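Side-chain contacts in anaphase-promoting complex subunit CUT9 (Schizosaccharomyces pombe, PDB 2XPI), which forms part of the anaphase-promoting complex, a cell cycle-regulated E3 ubiquitin ligase that controls progression through mitosis and the G1 phase: residues A[443-446]-A[447-451]; A[142-145]-A[146-150]; A[554-557]-A[558-562]; A[235-238]-A[239-243]. One frame throughout, in Å; residues are numbered along the deposited sequence.

Interaction 1: residues A[443-446]-A[447-451]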
ATOM      1  N   PRO A 443      28.029 -17.378 -18.799  1.00 43.90           N
ATOM      2  CA  PRO A 443      28.422 -16.058 -19.321  1.00 40.60           C
ATOM      3  C   PRO A 443      29.770 -15.995 -20.045  1.00 38.38           C
ATOM      4  O   PRO A 443      29.822 -15.326 -21.062  1.00 41.65           O
ATOM      5  CB  PRO A 443      28.429 -15.186 -18.071  1.00 42.47           C
ATOM      6  CG  PRO A 443      27.304 -15.776 -17.245  1.00 42.73           C
ATOM      7  CD  PRO A 443      27.505 -17.284 -17.425  1.00 43.64           C
ATOM      8  N   TYR A 444      30.817 -16.664 -19.571  1.00 34.97           N
ATOM      9  CA  TYR A 444      32.100 -16.709 -20.294  1.00 34.06           C
ATOM     10  C   TYR A 444      32.000 -17.515 -21.582  1.00 35.97           C
ATOM     11  O   TYR A 444      32.705 -17.240 -22.556  1.00 36.59           O
ATOM     12  CB  TYR A 444      33.189 -17.357 -19.455  1.00 34.92           C
ATOM     13  CG  TYR A 444      33.615 -16.529 -18.280  1.00 40.78           C
ATOM     14  CD1 TYR A 444      33.357 -15.180 -18.235  1.00 43.55           C
ATOM     15  CD2 TYR A 444      34.271 -17.106 -17.215  1.00 46.06           C
ATOM     16  CE1 TYR A 444      33.735 -14.433 -17.176  1.00 48.23           C
ATOM     17  CE2 TYR A 444      34.656 -16.368 -16.146  1.00 50.47           C
ATOM     18  CZ  TYR A 444      34.391 -15.029 -16.127  1.00 52.92           C
ATOM     19  OH  TYR A 444      34.776 -14.286 -15.033  1.00 56.92           O
ATOM     20  N   LEU A 445      31.156 -18.539 -21.556  1.00 38.22           N
ATOM     21  CA  LEU A 445      30.827 -19.288 -22.747  1.00 38.47           C
ATOM     22  C   LEU A 445      30.338 -18.326 -23.819  1.00 40.06           C
ATOM     23  O   LEU A 445      30.867 -18.286 -24.936  1.00 40.48           O
ATOM     24  CB  LEU A 445      29.726 -20.289 -22.441  1.00 38.15           C
ATOM     25  CG  LEU A 445      29.878 -21.595 -23.193  1.00 41.31           C
ATOM     26  CD1 LEU A 445      28.777 -22.577 -22.834  1.00 40.40           C
ATOM     27  CD2 LEU A 445      29.916 -21.303 -24.676  1.00 43.80           C
ATOM     28  N   PHE A 446      29.328 -17.540 -23.466  1.00 38.31           N
ATOM     29  CA  PHE A 446      28.698 -16.662 -24.426  1.00 37.00           C
ATOM     30  C   PHE A 446      29.652 -15.549 -24.876  1.00 39.42           C
ATOM     31  O   PHE A 446      29.707 -15.200 -26.059  1.00 40.42           O
ATOM     32  CB  PHE A 446      27.412 -16.083 -23.847  1.00 34.21           C
ATOM     33  CG  PHE A 446      26.394 -17.125 -23.444  1.00 32.18           C
ATOM     34  CD1 PHE A 446      26.303 -18.321 -24.116  1.00 33.23           C
ATOM     35  CD2 PHE A 446      25.502 -16.884 -22.403  1.00 32.25           C
ATOM     36  CE1 PHE A 446      25.354 -19.281 -23.747  1.00 34.27           C
ATOM     37  CE2 PHE A 446      24.547 -17.839 -22.028  1.00 32.44           C
ATOM     38  CZ  PHE A 446      24.473 -19.029 -22.693  1.00 33.00           C
ATOM     39  N   LEU A 447      30.398 -14.985 -23.934  1.00 39.82           N
ATOM     40  CA  LEU A 447      31.411 -14.000 -24.283  1.00 40.19           C
ATOM     41  C   LEU A 447      32.412 -14.606 -25.287  1.00 39.16           C
ATOM     42  O   LEU A 447      32.826 -13.945 -26.222  1.00 38.12           O
ATOM     43  CB  LEU A 447      32.152 -13.504 -23.036  1.00 40.06           C
ATOM     44  CG  LEU A 447      31.824 -12.179 -22.327  1.00 39.29           C
ATOM     45  CD1 LEU A 447      30.976 -11.266 -23.190  1.00 39.16           C
ATOM     46  CD2 LEU A 447      31.160 -12.424 -20.975  1.00 37.50           C
ATOM     47  N   GLY A 448      32.791 -15.864 -25.086  1.00 38.78           N
ATOM     48  CA  GLY A 448      33.696 -16.539 -25.994  1.00 41.24           C
ATOM     49  C   GLY A 448      33.129 -16.655 -27.406  1.00 43.72           C
ATOM     50  O   GLY A 448      33.807 -16.332 -28.385  1.00 45.11           O
ATOM     51  N   MET A 449      31.880 -17.108 -27.505  1.00 42.58           N
ATOM     52  CA  MET A 449      31.208 -17.322 -28.781  1.00 40.99           C
ATOM     53  C   MET A 449      31.024 -16.040 -29.555  1.00 45.12           C
ATOM     54  O   MET A 449      31.104 -16.018 -30.793  1.00 48.40           O
ATOM     55  CB  MET A 449      29.847 -17.955 -28.556  1.00 38.44           C
ATOM     56  CG  MET A 449      29.930 -19.360 -27.941  1.00 39.46           C
ATOM     57  SD  MET A 449      28.284 -19.938 -27.501  1.00 54.92           S
ATOM     58  CE  MET A 449      27.539 -19.774 -29.128  1.00 36.11           C
ATOM     59  N   GLN A 450      30.776 -14.968 -28.825  1.00 44.71           N
ATOM     60  CA  GLN A 450      30.553 -13.680 -29.439  1.00 44.23           C
ATOM     61  C   GLN A 450      31.884 -13.099 -29.916  1.00 46.36           C
ATOM     62  O   GLN A 450      31.934 -12.437 -30.958  1.00 49.04           O
ATOM     63  CB  GLN A 450      29.861 -12.745 -28.445  1.00 44.87           C
ATOM     64  CG  GLN A 450      29.034 -11.683 -29.098  1.00 47.78           C
ATOM     65  CD  GLN A 450      27.973 -12.273 -29.981  1.00 50.17           C
ATOM     66  OE1 GLN A 450      27.708 -11.778 -31.075  1.00 54.60           O
ATOM     67  NE2 GLN A 450      27.373 -13.355 -29.528  1.00 48.30           N
ATOM     68  N   HIS A 451      32.964 -13.347 -29.167  1.00 44.37           N
ATOM     69  CA  HIS A 451      34.291 -12.894 -29.588  1.00 44.55           C
ATOM     70  C   HIS A 451      34.865 -13.707 -30.754  1.00 48.24           C
ATOM     71  O   HIS A 451      35.665 -13.204 -31.538  1.00 49.18           O
ATOM     72  CB  HIS A 451      35.264 -12.831 -28.417  1.00 44.22           C
ATOM     73  CG  HIS A 451      35.131 -11.582 -27.596  1.00 44.27           C
ATOM     74  ND1 HIS A 451      35.460 -10.332 -28.080  1.00 44.44           N
ATOM     75  CD2 HIS A 451      34.695 -11.388 -26.328  1.00 40.70           C
ATOM     76  CE1 HIS A 451      35.229  -9.425 -27.147  1.00 41.86           C
ATOM     77  NE2 HIS A 451      34.766 -10.040 -26.076  1.00 40.69           N
TER
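Apolar contact is carried mainly by Leu445 and Met449, one helical turn apart on the same flank. Methyl CD2 of Leu445 meets the sulfur SD of Met449 at 3.5 Å, the two side chains crossing at a slant. The methionine chain bends at its last torsion (chi3 57°), and its SD also lies at the edge of the Phe446 ring, near the ring plane, 4.2 Å from CD1. A flexible thioether suits a place between a branched side chain and a flat one. With an alanine here, Leu445 CD2 would probably face a gap and the Phe446 edge would lose its sulfur neighbour. Round the helix, Tyr444 CD1 and Leu447 CD2 approach more loosely, to 4.5 Å, the methyl again near the plane of the ring.

Backbone hydrogen bonds join each residue to the one four places on: Leu447 N to Pro443 O and Gly448 N to Tyr444 O, both 2.9 Å, then Met449 N to Leu445 O and Gln450 N to Phe446 O.

Beyond the helix, Leu445 and Met449 touch Leu476 of helix 475-487, and Phe446 meets His415 edge-to-face. Pro443, Phe446 and Met449 also pack on a chain of another protein, consistent with the hcn1-binding role of these repeats. Leu447 followed by Gly448 matches the Leu-Gly pair of the consensus for the first helix of a TPR motif, here TPR 11.

Interaction 2: residues A[142-145]-A[146-150]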
ATOM      1  N   LYS A 142       9.307  12.278  19.091  1.00 86.53           N
ATOM      2  CA  LYS A 142       8.824  13.227  20.088  1.00 93.83           C
ATOM      3  C   LYS A 142       9.605  13.212  21.404  1.00100.68           C
ATOM      4  O   LYS A 142      10.198  14.222  21.794  1.00104.89           O
ATOM      5  CB  LYS A 142       7.328  13.001  20.359  1.00 92.21           C
ATOM      6  N   GLU A 143       9.605  12.069  22.084  1.00101.90           N
ATOM      7  CA  GLU A 143      10.121  11.994  23.451  1.00105.67           C
ATOM      8  C   GLU A 143      11.577  11.544  23.508  1.00104.60           C
ATOM      9  O   GLU A 143      12.083  11.199  24.575  1.00104.86           O
ATOM     10  CB  GLU A 143       9.271  11.021  24.266  1.00107.80           C
ATOM     11  CG  GLU A 143       9.347  11.230  25.757  1.00113.18           C
ATOM     12  CD  GLU A 143       8.300  12.209  26.248  1.00117.25           C
ATOM     13  OE1 GLU A 143       7.265  12.349  25.560  1.00116.58           O
ATOM     14  OE2 GLU A 143       8.508  12.831  27.316  1.00120.61           O
ATOM     15  N   ASP A 144      12.240  11.561  22.356  1.00102.72           N
ATOM     16  CA  ASP A 144      13.544  10.924  22.189  1.00101.01           C
ATOM     17  C   ASP A 144      13.494   9.424  22.572  1.00 95.91           C
ATOM     18  O   ASP A 144      14.457   8.845  23.089  1.00 95.33           O
ATOM     19  CB  ASP A 144      14.673  11.744  22.859  1.00104.71           C
ATOM     20  CG  ASP A 144      15.124  11.178  24.194  1.00105.77           C
ATOM     21  OD1 ASP A 144      14.265  10.873  25.048  1.00106.37           O
ATOM     22  OD2 ASP A 144      16.354  11.057  24.391  1.00105.56           O
ATOM     23  N   LEU A 145      12.343   8.814  22.278  1.00 91.63           N
ATOM     24  CA  LEU A 145      12.129   7.371  22.407  1.00 86.97           C
ATOM     25  C   LEU A 145      13.277   6.539  21.855  1.00 83.25           C
ATOM     26  O   LEU A 145      13.754   5.619  22.516  1.00 80.80           O
ATOM     27  CB  LEU A 145      10.852   6.951  21.674  1.00 84.63           C
ATOM     28  CG  LEU A 145       9.560   6.757  22.464  1.00 83.93           C
ATOM     29  CD1 LEU A 145       9.847   6.057  23.782  1.00 84.71           C
ATOM     30  CD2 LEU A 145       8.863   8.079  22.681  1.00 84.67           C
ATOM     31  N   TYR A 146      13.697   6.851  20.631  1.00 83.89           N
ATOM     32  CA  TYR A 146      14.718   6.058  19.935  1.00 83.76           C
ATOM     33  C   TYR A 146      15.977   5.887  20.777  1.00 83.79           C
ATOM     34  O   TYR A 146      16.766   4.973  20.544  1.00 82.65           O
ATOM     35  CB  TYR A 146      15.070   6.678  18.579  1.00 84.77           C
ATOM     36  CG  TYR A 146      15.420   8.136  18.672  1.00 88.81           C
ATOM     37  CD1 TYR A 146      16.730   8.543  18.895  1.00 92.04           C
ATOM     38  CD2 TYR A 146      14.440   9.106  18.557  1.00 90.46           C
ATOM     39  CE1 TYR A 146      17.054   9.883  18.994  1.00 95.26           C
ATOM     40  CE2 TYR A 146      14.748  10.444  18.656  1.00 94.27           C
ATOM     41  CZ  TYR A 146      16.059  10.830  18.875  1.00 96.84           C
ATOM     42  OH  TYR A 146      16.367  12.169  18.974  1.00100.19           O
ATOM     43  N   ASN A 147      16.148   6.763  21.763  1.00 84.29           N
ATOM     44  CA  ASN A 147      17.290   6.687  22.660  1.00 84.06           C
ATOM     45  C   ASN A 147      17.074   5.757  23.849  1.00 80.89           C
ATOM     46  O   ASN A 147      18.020   5.365  24.529  1.00 82.69           O
ATOM     47  CB  ASN A 147      17.664   8.081  23.154  1.00 88.40           C
ATOM     48  CG  ASN A 147      18.885   8.627  22.457  1.00 91.57           C
ATOM     49  OD1 ASN A 147      19.139   8.328  21.283  1.00 90.64           O
ATOM     50  ND2 ASN A 147      19.661   9.426  23.175  1.00 95.11           N
ATOM     51  N   ARG A 148      15.826   5.399  24.094  1.00 75.98           N
ATOM     52  CA  ARG A 148      15.493   4.670  25.301  1.00 75.10           C
ATOM     53  C   ARG A 148      15.001   3.268  24.969  1.00 72.00           C
ATOM     54  O   ARG A 148      14.678   2.489  25.858  1.00 73.02           O
ATOM     55  CB  ARG A 148      14.436   5.447  26.090  1.00 76.12           C
ATOM     56  CG  ARG A 148      14.877   6.871  26.443  1.00 79.24           C
ATOM     57  CD  ARG A 148      13.698   7.819  26.538  1.00 79.31           C
ATOM     58  NE  ARG A 148      12.635   7.272  27.372  1.00 78.99           N
ATOM     59  CZ  ARG A 148      11.380   7.707  27.353  1.00 78.96           C
ATOM     60  NH1 ARG A 148      11.044   8.696  26.530  1.00 79.73           N
ATOM     61  NH2 ARG A 148      10.462   7.152  28.143  1.00 76.93           N
ATOM     62  N   SER A 149      14.953   2.946  23.684  1.00 67.84           N
ATOM     63  CA  SER A 149      14.409   1.672  23.246  1.00 64.20           C
ATOM     64  C   SER A 149      15.075   1.275  21.930  1.00 60.21           C
ATOM     65  O   SER A 149      15.158   2.087  21.017  1.00 61.18           O
ATOM     66  CB  SER A 149      12.887   1.809  23.088  1.00 64.97           C
ATOM     67  OG  SER A 149      12.267   0.623  22.615  1.00 64.96           O
ATOM     68  N   SER A 150      15.571   0.046  21.829  1.00 57.12           N
ATOM     69  CA  SER A 150      16.165  -0.417  20.566  1.00 55.70           C
ATOM     70  C   SER A 150      15.088  -0.701  19.518  1.00 53.74           C
ATOM     71  O   SER A 150      15.305  -0.502  18.316  1.00 51.37           O
ATOM     72  CB  SER A 150      17.020  -1.666  20.772  1.00 55.42           C
ATOM     73  OG  SER A 150      17.947  -1.474  21.821  1.00 58.77           O
TER
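The carbonyl oxygen of Leu145 accepts a hydrogen bond from Arg148 N at 2.6 Å, the N-H pointing at it almost straight (164°) but from well above the carbonyl plane. This three-residue step turns the chain in the loop linking TPR 2 to TPR 3, between helices 133-142 and 150-162. One residue earlier Asn147 N bonds to Asp144 O, although the position of that nitrogen is less certain, so the loop probably curls through two overlapping turns. Asp144 itself takes a left-handed helical backbone conformation.

Tyr146 holds CG between its backbone N and carbonyl carbon (chi1 52°), which folds the ring back so that one face lies over the Asp144 backbone, with CE2 3.8 Å from Asp144 CA. A broad aromatic can cover such a bend. Leu145, the buried member, has an apolar side chain fit to rest on Pro117 and Ala120 of helix 117-129. Ser149 suits the N-cap: its OG makes a weak hydrogen bond to Cys152 N at the start of helix 150-162, while Asn147 OD1 is weakly bonded to Arg153 NH2.

Arg148 is long enough to reach back across the loop. Asp144 OD1 and Glu143 O are modelled too close together, so distances to either are only approximate. Arg148 CD passes Asp144 OD1 at about 3.4 Å, yet the charged atoms OD1 and NH1 remain some 4.2 Å apart, beyond a salt bridge, though the acid would probably still favour the cation. Leu145 CD1 sits over one guanidinium face, toward its rim. At the edge and in plane, Arg148 NH1 makes a weak hydrogen bond of roughly 3.3 Å to Glu143 O.

Interaction 3: residues A[554-557]-A[558-562]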
ATOM      1  N   THR A 554      26.956 -28.160 -49.786  1.00 58.12           N
ATOM      2  CA  THR A 554      28.146 -27.665 -50.448  1.00 57.17           C
ATOM      3  C   THR A 554      29.370 -28.356 -49.840  1.00 55.79           C
ATOM      4  O   THR A 554      30.260 -28.810 -50.560  1.00 55.29           O
ATOM      5  CB  THR A 554      28.248 -26.127 -50.302  1.00 58.19           C
ATOM      6  OG1 THR A 554      27.110 -25.505 -50.924  1.00 57.85           O
ATOM      7  CG2 THR A 554      29.544 -25.591 -50.929  1.00 58.47           C
ATOM      8  N   ALA A 555      29.393 -28.462 -48.514  1.00 54.82           N
ATOM      9  CA  ALA A 555      30.493 -29.128 -47.816  1.00 54.26           C
ATOM     10  C   ALA A 555      30.675 -30.546 -48.318  1.00 55.10           C
ATOM     11  O   ALA A 555      31.784 -30.969 -48.605  1.00 56.51           O
ATOM     12  CB  ALA A 555      30.245 -29.141 -46.320  1.00 52.59           C
ATOM     13  N   ILE A 556      29.566 -31.276 -48.402  1.00 54.71           N
ATOM     14  CA  ILE A 556      29.537 -32.666 -48.850  1.00 53.51           C
ATOM     15  C   ILE A 556      30.073 -32.818 -50.281  1.00 53.49           C
ATOM     16  O   ILE A 556      30.828 -33.751 -50.583  1.00 51.67           O
ATOM     17  CB  ILE A 556      28.103 -33.241 -48.726  1.00 33.06           C
ATOM     18  CG1 ILE A 556      27.726 -33.392 -47.251  1.00 34.44           C
ATOM     19  CG2 ILE A 556      27.980 -34.587 -49.368  1.00 30.75           C
ATOM     20  CD1 ILE A 556      26.328 -33.871 -47.058  1.00 34.67           C
ATOM     21  N   ALA A 557      29.690 -31.889 -51.150  1.00 53.63           N
ATOM     22  CA  ALA A 557      30.196 -31.860 -52.514  1.00 53.13           C
ATOM     23  C   ALA A 557      31.712 -31.600 -52.513  1.00 55.31           C
ATOM     24  O   ALA A 557      32.488 -32.323 -53.143  1.00 55.10           O
ATOM     25  CB  ALA A 557      29.458 -30.802 -53.326  1.00 51.36           C
ATOM     26  N   LEU A 558      32.140 -30.580 -51.783  1.00 55.82           N
ATOM     27  CA  LEU A 558      33.561 -30.343 -51.678  1.00 55.41           C
ATOM     28  C   LEU A 558      34.275 -31.655 -51.349  1.00 56.60           C
ATOM     29  O   LEU A 558      35.308 -31.980 -51.940  1.00 58.95           O
ATOM     30  CB  LEU A 558      33.883 -29.269 -50.642  1.00 52.07           C
ATOM     31  CG  LEU A 558      35.383 -29.009 -50.520  1.00 52.40           C
ATOM     32  CD1 LEU A 558      36.048 -28.898 -51.915  1.00 53.61           C
ATOM     33  CD2 LEU A 558      35.643 -27.766 -49.689  1.00 53.52           C
ATOM     34  N   VAL A 559      33.731 -32.420 -50.413  1.00 53.50           N
ATOM     35  CA  VAL A 559      34.372 -33.676 -50.067  1.00 53.19           C
ATOM     36  C   VAL A 559      34.325 -34.662 -51.246  1.00 57.29           C
ATOM     37  O   VAL A 559      35.330 -35.304 -51.561  1.00 59.67           O
ATOM     38  CB  VAL A 559      33.765 -34.296 -48.798  1.00 48.66           C
ATOM     39  CG1 VAL A 559      34.251 -35.713 -48.617  1.00 48.11           C
ATOM     40  CG2 VAL A 559      34.133 -33.467 -47.606  1.00 46.42           C
ATOM     41  N   TYR A 560      33.174 -34.760 -51.906  1.00 57.10           N
ATOM     42  CA  TYR A 560      33.004 -35.731 -52.979  1.00 59.28           C
ATOM     43  C   TYR A 560      33.990 -35.533 -54.117  1.00 62.98           C
ATOM     44  O   TYR A 560      34.593 -36.498 -54.607  1.00 64.17           O
ATOM     45  CB  TYR A 560      31.558 -35.787 -53.500  1.00 59.45           C
ATOM     46  CG  TYR A 560      30.741 -36.754 -52.686  1.00 60.21           C
ATOM     47  CD1 TYR A 560      31.155 -38.067 -52.546  1.00 61.25           C
ATOM     48  CD2 TYR A 560      29.586 -36.356 -52.024  1.00 59.54           C
ATOM     49  CE1 TYR A 560      30.443 -38.966 -51.790  1.00 61.02           C
ATOM     50  CE2 TYR A 560      28.868 -37.252 -51.261  1.00 59.78           C
ATOM     51  CZ  TYR A 560      29.306 -38.562 -51.149  1.00 60.99           C
ATOM     52  OH  TYR A 560      28.620 -39.486 -50.394  1.00 61.87           O
ATOM     53  N   LEU A 561      34.176 -34.293 -54.541  1.00 62.88           N
ATOM     54  CA  LEU A 561      35.138 -34.090 -55.599  1.00 63.15           C
ATOM     55  C   LEU A 561      36.580 -34.153 -55.099  1.00 63.63           C
ATOM     56  O   LEU A 561      37.504 -34.159 -55.895  1.00 66.52           O
ATOM     57  CB  LEU A 561      34.819 -32.869 -56.474  1.00 62.09           C
ATOM     58  CG  LEU A 561      34.950 -31.438 -56.004  1.00 59.17           C
ATOM     59  CD1 LEU A 561      33.695 -30.662 -56.392  1.00 57.71           C
ATOM     60  CD2 LEU A 561      35.168 -31.435 -54.534  1.00 59.39           C
ATOM     61  N   HIS A 562      36.767 -34.250 -53.789  1.00 63.97           N
ATOM     62  CA  HIS A 562      38.075 -34.601 -53.248  1.00 67.45           C
ATOM     63  C   HIS A 562      38.275 -36.095 -53.365  1.00 67.97           C
ATOM     64  O   HIS A 562      39.377 -36.573 -53.643  1.00 68.01           O
ATOM     65  CB  HIS A 562      38.208 -34.191 -51.786  1.00 71.36           C
ATOM     66  CG  HIS A 562      38.759 -32.814 -51.604  1.00 75.13           C
ATOM     67  ND1 HIS A 562      38.148 -31.864 -50.816  1.00 75.95           N
ATOM     68  CD2 HIS A 562      39.849 -32.217 -52.138  1.00 76.71           C
ATOM     69  CE1 HIS A 562      38.845 -30.744 -50.864  1.00 77.02           C
ATOM     70  NE2 HIS A 562      39.885 -30.933 -51.657  1.00 77.32           N
TER
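Ile556 places CG1 anti to its carbonyl carbon (chi1 -69°), which turns the methyl CG2 anti to the backbone N, and Tyr560 turns CG to chi1 -87°; the two side chains thus leave the helix side by side, pointing the same way. Ile556 CG2 then touches the ring at CE2, 3.4 Å away, and at CD2, 3.6 Å away. A beta-branched residue suits this place because one of its arms lies close to the backbone, where the ring of the next turn passes. Ring atom CD2 of Tyr560 also comes near the Ile556 carbonyl oxygen, at 3.2 Å, and that oxygen already receives Tyr560 N at 2.9 Å. A serine in place of the tyrosine would probably leave Ile556 CG2 without its aromatic neighbour and open a gap toward Leu568 and Ala569.

Below these side chains the helix is regular. Leu558 N bonds Thr554 O at 2.9 Å, nearly straight (176°), and Leu561 N bonds Ala557 O at 2.9 Å, lying nearly along the C=O axis. Ala557 is small enough to bring the helix close to Leu573. Thr554 puts its OG1 to use in hydrogen bonds with Ser576 OG and Ala550 O.

Thr554, Ala555 and Leu558 pack on a chain of another protein. Within its own chain, this first helix of TPR 14 lies against helix 532-545 through Ile556 and Val559, helix 566-579 through Ala557 and Tyr560, and helix 516-528 through Ala555.

Interaction 4: residues A[235-238]-A[239-243]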
ATOM      1  N   GLU A 235      16.577 -11.548   5.586  1.00 36.16           N
ATOM      2  CA  GLU A 235      16.329 -10.426   4.670  1.00 38.08           C
ATOM      3  C   GLU A 235      17.666  -9.938   4.141  1.00 40.25           C
ATOM      4  O   GLU A 235      17.744  -9.487   3.003  1.00 41.44           O
ATOM      5  CB  GLU A 235      15.620  -9.209   5.308  1.00 39.52           C
ATOM      6  CG  GLU A 235      14.151  -9.340   5.652  1.00 44.70           C
ATOM      7  CD  GLU A 235      13.176  -9.390   4.482  1.00 48.58           C
ATOM      8  OE1 GLU A 235      13.189  -8.546   3.565  1.00 47.54           O
ATOM      9  OE2 GLU A 235      12.320 -10.279   4.526  1.00 53.73           O
ATOM     10  N   ALA A 236      18.694  -9.981   4.994  1.00 39.72           N
ATOM     11  CA  ALA A 236      20.059  -9.630   4.609  1.00 39.96           C
ATOM     12  C   ALA A 236      20.643 -10.606   3.571  1.00 41.73           C
ATOM     13  O   ALA A 236      21.111 -10.192   2.517  1.00 44.23           O
ATOM     14  CB  ALA A 236      20.945  -9.585   5.831  1.00 40.69           C
ATOM     15  N   PHE A 237      20.624 -11.891   3.896  1.00 41.56           N
ATOM     16  CA  PHE A 237      21.035 -12.972   3.004  1.00 44.48           C
ATOM     17  C   PHE A 237      20.350 -12.828   1.660  1.00 46.11           C
ATOM     18  O   PHE A 237      20.980 -12.889   0.601  1.00 48.61           O
ATOM     19  CB  PHE A 237      20.623 -14.312   3.632  1.00 47.04           C
ATOM     20  CG  PHE A 237      21.190 -15.506   2.949  1.00 50.66           C
ATOM     21  CD1 PHE A 237      22.560 -15.634   2.765  1.00 53.80           C
ATOM     22  CD2 PHE A 237      20.362 -16.519   2.500  1.00 52.19           C
ATOM     23  CE1 PHE A 237      23.094 -16.747   2.119  1.00 54.46           C
ATOM     24  CE2 PHE A 237      20.886 -17.638   1.872  1.00 54.27           C
ATOM     25  CZ  PHE A 237      22.253 -17.750   1.674  1.00 54.56           C
ATOM     26  N   ASP A 238      19.042 -12.638   1.699  1.00 44.81           N
ATOM     27  CA  ASP A 238      18.303 -12.489   0.470  1.00 44.26           C
ATOM     28  C   ASP A 238      18.765 -11.255  -0.316  1.00 45.00           C
ATOM     29  O   ASP A 238      18.791 -11.283  -1.536  1.00 47.90           O
ATOM     30  CB  ASP A 238      16.806 -12.449   0.744  1.00 44.58           C
ATOM     31  CG  ASP A 238      16.006 -12.149  -0.500  1.00 50.96           C
ATOM     32  OD1 ASP A 238      15.314 -11.102  -0.533  1.00 52.61           O
ATOM     33  OD2 ASP A 238      16.099 -12.942  -1.464  1.00 55.13           O
ATOM     34  N   GLN A 239      19.124 -10.172   0.370  1.00 41.94           N
ATOM     35  CA  GLN A 239      19.675  -9.015  -0.323  1.00 42.82           C
ATOM     36  C   GLN A 239      21.046  -9.331  -0.926  1.00 45.52           C
ATOM     37  O   GLN A 239      21.265  -9.105  -2.106  1.00 47.50           O
ATOM     38  CB  GLN A 239      19.770  -7.788   0.585  1.00 41.42           C
ATOM     39  CG  GLN A 239      18.449  -7.062   0.831  1.00 41.86           C
ATOM     40  CD  GLN A 239      17.662  -6.777  -0.442  1.00 45.21           C
ATOM     41  OE1 GLN A 239      18.090  -5.999  -1.300  1.00 49.70           O
ATOM     42  NE2 GLN A 239      16.498  -7.400  -0.564  1.00 44.27           N
ATOM     43  N   LEU A 240      21.968  -9.850  -0.121  1.00 44.75           N
ATOM     44  CA  LEU A 240      23.279 -10.231  -0.633  1.00 44.64           C
ATOM     45  C   LEU A 240      23.142 -11.088  -1.877  1.00 48.01           C
ATOM     46  O   LEU A 240      23.643 -10.732  -2.928  1.00 53.20           O
ATOM     47  CB  LEU A 240      24.080 -10.980   0.421  1.00 43.17           C
ATOM     48  CG  LEU A 240      24.613 -10.076   1.530  1.00 44.67           C
ATOM     49  CD1 LEU A 240      24.979 -10.894   2.748  1.00 45.24           C
ATOM     50  CD2 LEU A 240      25.804  -9.252   1.045  1.00 45.89           C
ATOM     51  N   VAL A 241      22.459 -12.213  -1.755  1.00 46.61           N
ATOM     52  CA  VAL A 241      22.258 -13.120  -2.871  1.00 48.91           C
ATOM     53  C   VAL A 241      21.494 -12.527  -4.068  1.00 54.95           C
ATOM     54  O   VAL A 241      21.888 -12.723  -5.210  1.00 60.10           O
ATOM     55  CB  VAL A 241      21.553 -14.387  -2.398  1.00 46.63           C
ATOM     56  CG1 VAL A 241      21.045 -15.173  -3.579  1.00 46.19           C
ATOM     57  CG2 VAL A 241      22.494 -15.213  -1.529  1.00 45.67           C
ATOM     58  N   SER A 242      20.418 -11.793  -3.816  1.00 56.56           N
ATOM     59  CA  SER A 242      19.616 -11.195  -4.897  1.00 58.59           C
ATOM     60  C   SER A 242      20.244 -10.002  -5.593  1.00 59.74           C
ATOM     61  O   SER A 242      19.937  -9.745  -6.746  1.00 62.71           O
ATOM     62  CB  SER A 242      18.244 -10.760  -4.386  1.00 57.98           C
ATOM     63  OG  SER A 242      17.348 -11.845  -4.447  1.00 61.41           O
ATOM     64  N   ASN A 243      21.061  -9.242  -4.874  1.00 58.58           N
ATOM     65  CA  ASN A 243      21.757  -8.097  -5.444  1.00 61.01           C
ATOM     66  C   ASN A 243      23.145  -8.517  -5.907  1.00 63.04           C
ATOM     67  O   ASN A 243      23.950  -7.687  -6.335  1.00 63.83           O
ATOM     68  CB  ASN A 243      21.863  -6.958  -4.432  1.00 62.84           C
ATOM     69  CG  ASN A 243      20.587  -6.141  -4.335  1.00 65.89           C
ATOM     70  OD1 ASN A 243      19.838  -6.020  -5.306  1.00 67.82           O
ATOM     71  ND2 ASN A 243      20.337  -5.564  -3.156  1.00 65.93           N
TER
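Val241 lays its methyl CG2 over one face of the Phe237 ring, a CH-pi contact 4.2 Å from the ring centroid and 17° off the normal; the nearest ring atom is CE1 at 4.0 Å. A flat aromatic and a compact branched residue fit this one-turn spacing well. Next to them, Ser242 OG gives a weak hydrogen bond to Asp238 OD2 at 3.4 Å, a short hydroxyl and a short acid being able to meet along the partly exposed flank of the helix.

Phe237 carries CG opposite its backbone N (chi1 -170°), which swings the ring out alongside the following turn. The backbone fixes the spacing of both pairs: Val241 N bonds Phe237 O at 2.9 Å, and Ser242 N bonds Asp238 O at 2.8 Å. Farther out, the Phe237 ring stacks on Tyr275, and Glu235 OE2 accepts a hydrogen bond from Cys102 N of the second subunit, in keeping with the homodimerization role of TPR repeats 1-7.

Within its own chain, helix 234-242 of TPR 5 rests on helix 216-229 through Ala236 and Leu240, on helix 198-212 through Gln239, and on its partner helix 248-257 through Phe237, Leu240 and Val241.

Overall arrangement
From the N terminus the order is interaction 2, interaction 4, interaction 1, interaction 3. They follow in series, none nesting in or crossing another, and each joins two adjoining segments, with contacts only a few residues apart, so none closes a long loop. Interaction 2 shapes the link between TPR 2 and TPR 3; the others lie within helices of TPR 5, TPR 11 and TPR 14, each packed on helices nearby in sequence. They are strung along the elongated superhelix without touching: the centres of interactions 2 and 4 are about 29 Å apart, those of 4 and 1 about 28 Å, those of 1 and 3 about 31 Å, and those of 2 and 3 about 86 Å.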